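Local coordinates for protein TqaL (Neurospora crassa, PDB 7EEH) that belongs to the 2OG-Fe dioxygenase family of the cupin clan and holds an iron(III) ion in its double-stranded beta-helix type core, at residues Cys82-Phe85 and Val90-Leu93; Asp157-Thr162 and Gly187-Met192. The protein carries 1 engineered substitution. One frame throughout, in Å; residues are numbered along the deposited sequence.

Interaction 1: Cys82-Phe85 and Val90-Leu93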
loop_
_atom_site.group_PDB
_atom_site.type_symbol
_atom_site.label_atom_id
_atom_site.label_comp_id
_atom_site.label_asym_id
_atom_site.label_seq_id
_atom_site.Cartn_x
_atom_site.Cartn_y
_atom_site.Cartn_z
ATOM N N CYS B 82 15.394 -20.841 19.819
ATOM C CA CYS B 82 16.540 -20.706 18.935
ATOM C C CYS B 82 16.078 -20.088 17.622
ATOM O O CYS B 82 15.192 -20.629 16.953
ATOM C CB CYS B 82 17.200 -22.063 18.673
ATOM S SG CYS B 82 18.486 -21.982 17.401
ATOM N N PHE B 83 16.651 -18.946 17.269
ATOM C CA PHE B 83 16.557 -18.452 15.902
ATOM C C PHE B 83 17.640 -19.167 15.096
ATOM O O PHE B 83 18.831 -18.917 15.293
ATOM C CB PHE B 83 16.729 -16.937 15.861
ATOM C CG PHE B 83 15.536 -16.158 16.367
ATOM C CD1 PHE B 83 14.356 -16.120 15.649
ATOM C CD2 PHE B 83 15.616 -15.437 17.548
ATOM C CE1 PHE B 83 13.273 -15.377 16.102
ATOM C CE2 PHE B 83 14.541 -14.699 18.011
ATOM C CZ PHE B 83 13.365 -14.673 17.287
ATOM N N ASP B 84 17.236 -20.088 14.226
ATOM C CA ASP B 84 18.155 -20.919 13.454
ATOM C C ASP B 84 18.163 -20.403 12.020
ATOM O O ASP B 84 17.190 -20.592 11.279
ATOM C CB ASP B 84 17.730 -22.386 13.510
ATOM C CG ASP B 84 18.780 -23.327 12.938
ATOM O OD1 ASP B 84 19.542 -22.900 12.048
ATOM O OD2 ASP B 84 18.845 -24.492 13.391
ATOM N N PHE B 85 19.250 -19.764 11.624
ATOM C CA PHE B 85 19.300 -19.159 10.302
ATOM C C PHE B 85 19.894 -20.082 9.246
ATOM O O PHE B 85 20.056 -19.660 8.099
ATOM C CB PHE B 85 20.043 -17.830 10.371
ATOM C CG PHE B 85 19.185 -16.718 10.889
ATOM C CD1 PHE B 85 18.160 -16.207 10.110
ATOM C CD2 PHE B 85 19.352 -16.231 12.170
ATOM C CE1 PHE B 85 17.344 -15.202 10.588
ATOM C CE2 PHE B 85 18.532 -15.228 12.658
ATOM C CZ PHE B 85 17.534 -14.712 11.866
ATOM N N VAL B 90 12.437 -20.943 13.806
ATOM C CA VAL B 90 12.639 -20.738 15.232
ATOM C C VAL B 90 11.992 -21.914 15.952
ATOM O O VAL B 90 10.922 -22.381 15.548
ATOM C CB VAL B 90 12.068 -19.382 15.705
ATOM C CG1 VAL B 90 10.630 -19.254 15.318
ATOM C CG2 VAL B 90 12.223 -19.218 17.207
ATOM N N ARG B 91 12.663 -22.426 16.986
ATOM C CA ARG B 91 12.238 -23.655 17.640
ATOM C C ARG B 91 12.376 -23.517 19.148
ATOM O O ARG B 91 13.209 -22.756 19.644
ATOM C CB ARG B 91 13.048 -24.874 17.148
ATOM C CG ARG B 91 14.402 -25.073 17.833
ATOM C CD ARG B 91 15.152 -26.293 17.264
ATOM N NE ARG B 91 15.133 -26.265 15.808
ATOM C CZ ARG B 91 16.135 -25.820 15.059
ATOM N NH1 ARG B 91 17.259 -25.399 15.624
ATOM N NH2 ARG B 91 16.009 -25.802 13.741
ATOM N N ARG B 92 11.550 -24.266 19.874
ATOM C CA ARG B 92 11.651 -24.320 21.323
ATOM C C ARG B 92 12.802 -25.233 21.711
ATOM O O ARG B 92 12.910 -26.351 21.200
ATOM C CB ARG B 92 10.342 -24.832 21.928
ATOM C CG ARG B 92 10.355 -24.983 23.441
ATOM C CD ARG B 92 10.365 -23.631 24.111
ATOM N NE ARG B 92 10.306 -23.726 25.562
ATOM C CZ ARG B 92 9.174 -23.828 26.251
ATOM N NH1 ARG B 92 8.009 -23.833 25.621
ATOM N NH2 ARG B 92 9.204 -23.913 27.571
ATOM N N LEU B 93 13.654 -24.767 22.617
ATOM C CA LEU B 93 14.764 -25.554 23.136
ATOM C C LEU B 93 14.411 -26.143 24.496
ATOM O O LEU B 93 13.526 -25.656 25.195
ATOM C CB LEU B 93 16.021 -24.703 23.276
ATOM C CG LEU B 93 16.523 -23.986 22.031
ATOM C CD1 LEU B 93 17.704 -23.121 22.412
ATOM C CD2 LEU B 93 16.916 -25.002 20.986
#
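Cys82 and Arg91 form an antiparallel hydrogen-bonded pair of a beta hairpin made by strands 74-84 and 89-92. Cys82 N gives to Arg91 O at 2.9 Å, and Arg91 N returns the bond to Cys82 O. That carbonyl oxygen also meets Val90 CA in a CA-H...O contact of 3.1 Å. One step on, Phe83 and Val90 make the non-hydrogen-bonded pair, their side chains side by side on the face covered by Leu134 of helix 128-141; Val90 CG2 lies over one face of the phenyl ring. On the other face of the sheet, Cys82 CB rests 3.8 Å from Leu93 CD2.

Beyond the paired residues, Asp84 reaches back to Arg91. The arginine chain bends at chi3 (47°), which turns the guanidinium toward the carboxylate, while its NE pairs with Glu304. Asp84 OD1 is taken by the backbone N atoms of Ser86 and Thr87, which probably helps to fix the carboxylate. The carboxylate and guanidinium planes stand 86° apart, and OD2 accepts hydrogen bonds from both terminal nitrogens: Arg91 NH1 meets the anti lone pair of Asp84 OD2 at 2.9 Å, whereas NH2 approaches OD2 from above the carboxylate plane at 3.1 Å.

Interaction 2: Asp157-Thr162 and Gly187-Met192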
loop_
_atom_site.group_PDB
_atom_site.type_symbol
_atom_site.label_atom_id
_atom_site.label_comp_id
_atom_site.label_asym_id
_atom_site.label_seq_id
_atom_site.Cartn_x
_atom_site.Cartn_y
_atom_site.Cartn_z
ATOM N N ASP B 157 25.407 -19.361 13.341
ATOM C CA ASP B 157 24.185 -19.120 12.590
ATOM C C ASP B 157 22.927 -19.280 13.446
ATOM O O ASP B 157 21.817 -19.317 12.903
ATOM C CB ASP B 157 24.116 -20.069 11.395
ATOM C CG ASP B 157 24.215 -21.536 11.805
ATOM O OD1 ASP B 157 24.232 -21.851 13.016
ATOM O OD2 ASP B 157 24.274 -22.392 10.901
ATOM N N LYS B 158 23.081 -19.402 14.760
ATOM C CA LYS B 158 21.987 -19.628 15.692
ATOM C C LYS B 158 22.003 -18.544 16.758
ATOM O O LYS B 158 23.074 -18.146 17.224
ATOM C CB LYS B 158 22.102 -20.998 16.382
ATOM C CG LYS B 158 21.739 -22.191 15.513
ATOM C CD LYS B 158 22.529 -23.435 15.914
ATOM C CE LYS B 158 22.396 -24.556 14.875
ATOM N NZ LYS B 158 22.697 -24.096 13.471
ATOM N N TRP B 159 20.820 -18.066 17.141
ATOM C CA TRP B 159 20.669 -17.194 18.295
ATOM C C TRP B 159 19.867 -17.916 19.367
ATOM O O TRP B 159 18.997 -18.731 19.064
ATOM C CB TRP B 159 19.934 -15.884 17.969
ATOM C CG TRP B 159 20.445 -15.035 16.834
ATOM C CD1 TRP B 159 20.356 -15.309 15.510
ATOM C CD2 TRP B 159 21.054 -13.738 16.936
ATOM N NE1 TRP B 159 20.899 -14.286 14.773
ATOM C CE2 TRP B 159 21.337 -13.309 15.623
ATOM C CE3 TRP B 159 21.409 -12.910 18.013
ATOM C CZ2 TRP B 159 21.951 -12.093 15.349
ATOM C CZ3 TRP B 159 22.019 -11.693 17.743
ATOM C CH2 TRP B 159 22.293 -11.302 16.418
ATOM N N VAL B 160 20.156 -17.590 20.619
ATOM C CA VAL B 160 19.356 -18.025 21.757
ATOM C C VAL B 160 18.430 -16.882 22.121
ATOM O O VAL B 160 18.887 -15.754 22.329
ATOM C CB VAL B 160 20.234 -18.397 22.963
ATOM C CG1 VAL B 160 19.354 -18.895 24.123
ATOM C CG2 VAL B 160 21.275 -19.417 22.571
ATOM N N CYS B 161 17.136 -17.168 22.205
ATOM C CA CYS B 161 16.155 -16.179 22.623
ATOM C C CYS B 161 15.493 -16.697 23.892
ATOM O O CYS B 161 14.752 -17.690 23.851
ATOM C CB CYS B 161 15.124 -15.922 21.532
ATOM S SG CYS B 161 13.790 -14.816 22.077
ATOM N N THR B 162 15.778 -16.048 25.016
ATOM C CA THR B 162 15.119 -16.377 26.269
ATOM C C THR B 162 13.896 -15.478 26.419
ATOM O O THR B 162 14.022 -14.251 26.456
ATOM C CB THR B 162 16.056 -16.216 27.468
ATOM O OG1 THR B 162 17.293 -16.867 27.187
ATOM C CG2 THR B 162 15.443 -16.878 28.695
ATOM N N GLY B 187 22.764 -7.719 29.013
ATOM C CA GLY B 187 23.792 -8.685 28.682
ATOM C C GLY B 187 23.527 -9.496 27.439
ATOM O O GLY B 187 24.097 -10.578 27.291
ATOM N N VAL B 188 22.674 -9.014 26.530
ATOM C CA VAL B 188 22.369 -9.755 25.308
ATOM C C VAL B 188 22.654 -8.843 24.116
ATOM O O VAL B 188 23.336 -7.820 24.261
ATOM C CB VAL B 188 20.912 -10.267 25.323
ATOM C CG1 VAL B 188 20.698 -11.295 26.457
ATOM C CG2 VAL B 188 19.941 -9.111 25.487
ATOM N N ASP B 189 22.167 -9.215 22.928
ATOM C CA ASP B 189 22.328 -8.393 21.732
ATOM C C ASP B 189 21.104 -7.536 21.433
ATOM O O ASP B 189 21.250 -6.346 21.157
ATOM C CB ASP B 189 22.650 -9.273 20.513
ATOM C CG ASP B 189 24.024 -9.935 20.615
ATOM O OD1 ASP B 189 25.010 -9.209 20.868
ATOM O OD2 ASP B 189 24.105 -11.175 20.457
ATOM N N HIS B 190 19.905 -8.125 21.451
ATOM C CA HIS B 190 18.663 -7.411 21.164
ATOM C C HIS B 190 17.636 -7.774 22.223
ATOM O O HIS B 190 17.456 -8.955 22.529
ATOM C CB HIS B 190 18.086 -7.775 19.784
ATOM C CG HIS B 190 19.038 -7.576 18.652
ATOM N ND1 HIS B 190 19.247 -6.346 18.062
ATOM C CD2 HIS B 190 19.823 -8.454 17.984
ATOM C CE1 HIS B 190 20.130 -6.473 17.088
ATOM N NE2 HIS B 190 20.499 -7.744 17.023
ATOM N N THR B 191 16.949 -6.769 22.757
ATOM C CA THR B 191 15.892 -6.975 23.736
ATOM C C THR B 191 14.593 -6.396 23.189
ATOM O O THR B 191 14.579 -5.273 22.674
ATOM C CB THR B 191 16.206 -6.305 25.091
ATOM O OG1 THR B 191 17.397 -6.860 25.662
ATOM C CG2 THR B 191 15.022 -6.524 26.081
HETATM N N MSE B 192 13.510 -7.170 23.290
HETATM C CA MSE B 192 12.187 -6.746 22.832
HETATM C C MSE B 192 11.204 -6.928 23.990
HETATM O O MSE B 192 11.169 -7.996 24.632
HETATM C CB MSE B 192 11.728 -7.555 21.599
HETATM C CG MSE B 192 10.370 -7.122 21.037
HETATM SE SE MSE B 192 10.115 -7.605 19.184
HETATM C CE MSE B 192 9.059 -9.290 19.314
#
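Trp159 and Asp189 are the closest backbone pair, yet their CA atoms stand 9.6 Å apart and no hydrogen bond joins 157-162 to 187-192, because strand 267-277 runs between strands 158-170 and 190-199 in the sheet. The indole spans that gap. Its CG sits anti to the carbonyl carbon (chi1 -53°), and the six-membered ring extends toward the start of strand 190-199, where CZ3 makes the nearest approach to both partners.

Asp189 brings its CB to the indole edge, in the ring plane, 3.7 Å from Trp159 CZ3. Its carboxylate is turned almost perpendicular to the indole, and OD2 comes within 3.5 Å of Trp159 CZ3 from an oblique direction. This is packing against a C-H, for the polar needs of the buried carboxylate are met by other residues: OD1 bonds to Tyr154 OH and OD2 to the backbone N of Arg278. These two bonds fix the rotation of the group beside the tryptophan. His190 presents the edge of its imidazole, with CD2 3.9 Å from Trp159 CZ3. The six-membered ring of Trp159 and the His190 ring meet obliquely, planes at 52° and centroids 5.6 Å apart. His190 ND1 is hydrogen-bonded to Tyr28 OH, which helps set the turn of the ring.

Asp189 and His190 both face Thr276 in a classic beta bulge, which brings two consecutive side chains to the same indole. The iron(III) ion is about 12 Å from the His190 side chain, so this contact is not part of the metal site. Thr191 OG1 is hydrogen-bonded to OD2 of the iron ligand Asp186. Arg278 makes a cation-pi contact with Trp159, Thr276 of the intervening strand 267-277 touches the indole, and Cys141 of helix 128-141 packs against His190.

Interactions 1 and 2 have centres 11 Å apart and come in series along the chain, the hairpin closing before strand 158-170 begins. Both belong to the large antiparallel sheet, where strands 74-84 and 158-170 are neighbours. Phe83 O and Trp159 N, 2.8 Å apart, probably form a hydrogen bond, as do Phe85 N and Asp157 O. The Phe85 ring also meets the indole at a steep angle (planes at about 75°), its CE2 3.3 Å from Trp159 NE1. Read across the sheet, the hairpin 74-84/89-92 leads through 158-170 and 267-277 to 190-199, so the two contacts form a continuous path from near one margin of the sheet toward the strand that follows the iron ligands His184 and Asp186.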